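Local coordinates for uncharacterized conserved protein (Staphylococcus epidermidis, PDB 3FRM) that is of unknown function but carries a GNAT-type acetyltransferase domain and so probably belongs to the acetyltransferase superfamily, at residues Y28-Q33 with Y37-W42. Sequence-based numbering, arbitrary orientation.
Sequences YLLPPQ and YASNTW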
loop_
_atom_site.group_PDB
_atom_site.type_symbol
_atom_site.label_atom_id
_atom_site.label_comp_id
_atom_site.label_asym_id
_atom_site.label_seq_id
_atom_site.Cartn_x
_atom_site.Cartn_y
_atom_site.Cartn_z
ATOM N N TYR A 28 16.788 -7.747 -20.259
ATOM C CA TYR A 28 17.640 -8.349 -19.244
ATOM C C TYR A 28 17.290 -9.843 -19.143
ATOM O O TYR A 28 16.127 -10.223 -19.182
ATOM C CB TYR A 28 17.371 -7.683 -17.921
ATOM C CG TYR A 28 17.942 -6.288 -17.787
ATOM C CD1 TYR A 28 19.147 -6.082 -17.134
ATOM C CD2 TYR A 28 17.295 -5.198 -18.337
ATOM C CE1 TYR A 28 19.696 -4.800 -16.993
ATOM C CE2 TYR A 28 17.836 -3.910 -18.234
ATOM C CZ TYR A 28 19.044 -3.732 -17.541
ATOM O OH TYR A 28 19.611 -2.487 -17.407
ATOM N N LEU A 29 18.327 -10.658 -18.976
ATOM C CA LEU A 29 18.278 -12.057 -18.805
ATOM C C LEU A 29 19.397 -12.454 -17.838
ATOM O O LEU A 29 20.441 -11.790 -17.787
ATOM C CB LEU A 29 18.610 -12.696 -20.134
ATOM C CG LEU A 29 17.621 -13.295 -21.118
ATOM C CD1 LEU A 29 16.319 -12.570 -21.236
ATOM C CD2 LEU A 29 18.358 -13.285 -22.417
ATOM N N LEU A 30 19.192 -13.566 -17.130
ATOM C CA LEU A 30 20.207 -14.181 -16.346
ATOM C C LEU A 30 20.101 -15.691 -16.623
ATOM O O LEU A 30 19.432 -16.446 -15.898
ATOM C CB LEU A 30 20.020 -13.862 -14.875
ATOM C CG LEU A 30 21.141 -14.267 -13.894
ATOM C CD1 LEU A 30 22.480 -13.647 -14.224
ATOM C CD2 LEU A 30 20.803 -13.858 -12.443
ATOM N N PRO A 31 20.765 -16.137 -17.698
ATOM C CA PRO A 31 20.645 -17.481 -18.229
ATOM C C PRO A 31 20.927 -18.633 -17.237
ATOM O O PRO A 31 20.279 -19.674 -17.331
ATOM C CB PRO A 31 21.606 -17.463 -19.421
ATOM C CG PRO A 31 21.557 -16.029 -19.889
ATOM C CD PRO A 31 21.513 -15.243 -18.606
ATOM N N PRO A 32 21.875 -18.450 -16.304
ATOM C CA PRO A 32 22.068 -19.471 -15.266
ATOM C C PRO A 32 20.958 -19.486 -14.213
ATOM O O PRO A 32 20.893 -20.433 -13.412
ATOM C CB PRO A 32 23.388 -19.047 -14.587
ATOM C CG PRO A 32 24.106 -18.334 -15.640
ATOM C CD PRO A 32 23.017 -17.515 -16.314
ATOM N N GLN A 33 20.096 -18.466 -14.217
ATOM C CA GLN A 33 19.012 -18.363 -13.246
ATOM C C GLN A 33 17.675 -18.059 -13.941
ATOM O O GLN A 33 17.023 -17.067 -13.644
ATOM C CB GLN A 33 19.338 -17.281 -12.198
ATOM C CG GLN A 33 19.011 -17.694 -10.773
ATOM C CD GLN A 33 20.127 -18.491 -10.077
ATOM O OE1 GLN A 33 20.874 -17.936 -9.290
ATOM N NE2 GLN A 33 20.218 -19.787 -10.347
ATOM N N TYR A 37 12.140 -14.051 -11.769
ATOM C CA TYR A 37 11.330 -13.150 -12.590
ATOM C C TYR A 37 11.934 -11.761 -12.709
ATOM O O TYR A 37 11.876 -11.191 -13.789
ATOM C CB TYR A 37 9.913 -13.019 -12.056
ATOM C CG TYR A 37 9.144 -14.309 -12.046
ATOM C CD1 TYR A 37 9.503 -15.339 -12.856
ATOM C CD2 TYR A 37 8.030 -14.477 -11.236
ATOM C CE1 TYR A 37 8.809 -16.535 -12.851
ATOM C CE2 TYR A 37 7.274 -15.657 -11.257
ATOM C CZ TYR A 37 7.690 -16.679 -12.051
ATOM O OH TYR A 37 6.979 -17.858 -12.094
ATOM N N ALA A 38 12.506 -11.205 -11.635
ATOM C CA ALA A 38 13.086 -9.836 -11.684
ATOM C C ALA A 38 14.397 -9.639 -12.508
ATOM O O ALA A 38 14.772 -8.477 -12.812
ATOM C CB ALA A 38 13.263 -9.217 -10.211
ATOM N N SER A 39 15.106 -10.739 -12.808
ATOM C CA SER A 39 16.332 -10.716 -13.591
ATOM C C SER A 39 16.054 -11.058 -15.061
ATOM O O SER A 39 16.976 -11.035 -15.871
ATOM C CB SER A 39 17.315 -11.750 -13.048
ATOM O OG SER A 39 17.252 -11.825 -11.642
ATOM N N ASN A 40 14.819 -11.418 -15.402
ATOM C CA ASN A 40 14.489 -11.802 -16.759
ATOM C C ASN A 40 13.282 -11.012 -17.301
ATOM O O ASN A 40 12.121 -11.399 -17.158
ATOM C CB ASN A 40 14.295 -13.322 -16.871
ATOM C CG ASN A 40 15.578 -14.141 -16.484
ATOM O OD1 ASN A 40 16.489 -14.298 -17.300
ATOM N ND2 ASN A 40 15.608 -14.707 -15.265
ATOM N N THR A 41 13.543 -9.897 -17.953
ATOM C CA THR A 41 12.452 -8.989 -18.209
ATOM C C THR A 41 12.853 -7.923 -19.228
ATOM O O THR A 41 14.030 -7.692 -19.473
ATOM C CB THR A 41 11.982 -8.332 -16.847
ATOM O OG1 THR A 41 10.651 -7.788 -16.985
ATOM C CG2 THR A 41 12.967 -7.274 -16.345
ATOM N N TRP A 42 11.850 -7.286 -19.820
ATOM C CA TRP A 42 12.046 -6.172 -20.676
ATOM C C TRP A 42 11.687 -4.882 -19.912
ATOM O O TRP A 42 10.623 -4.820 -19.320
ATOM C CB TRP A 42 11.079 -6.275 -21.851
ATOM C CG TRP A 42 11.506 -7.096 -22.954
ATOM C CD1 TRP A 42 12.083 -8.370 -22.894
ATOM C CD2 TRP A 42 11.298 -6.814 -24.337
ATOM N NE1 TRP A 42 12.277 -8.848 -24.178
ATOM C CE2 TRP A 42 11.794 -7.929 -25.077
ATOM C CE3 TRP A 42 10.743 -5.742 -25.023
ATOM C CZ2 TRP A 42 11.768 -7.976 -26.469
ATOM C CZ3 TRP A 42 10.726 -5.799 -26.406
ATOM C CH2 TRP A 42 11.250 -6.900 -27.111
#
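Asn40 turns its CG anti to its own carbonyl carbon (chi1 -61°), and with chi2 at -81° the carboxamide lies against the backbone of Leu29 and Leu30. The arrangement illustrates how the loop end of a beta hairpin can be closed by a side chain where strand pairing stops. The hairpin joins strands 25-29 and 41-44 of the large mixed sheet, and its last pair here is Tyr28 with Thr41, an antiparallel hydrogen-bonded pair. Tyr28 N gives a nearly straight bond to Thr41 O (2.9 Å), and Thr41 N returns one to Tyr28 O. The CA-H of Asn40 also points to Tyr28 O, a weaker contact with CA 3.3 Å from the oxygen.

Beyond this pair the side-chain carboxamide of Asn40 takes over. Leu30 N donates to Asn40 OD1 at 2.8 Å; the bond is straight at the hydrogen (165°), yet the donor sits above the carbonyl plane. Gln67 NE2 gives OD1 a second hydrogen bond. On the other branch, ND2 reaches Gln33 O at 3.2 Å, with that oxygen close to the amide plane, and also bonds Lys36 O. Both ends of the side-chain carboxamide of buried Asn40 are thus satisfied, and these four bonds hold its rotation. Within the loop a type I turn runs from Leu30 to Gln33, closed by Gln33 N on Leu30 O.

Apolar packing is slight by comparison. Leu30, with CG anti to its backbone N, brings CB to 3.9 Å from Ser39 CB, while its CD2 lies 4.1 Å from that same Ser39 CB.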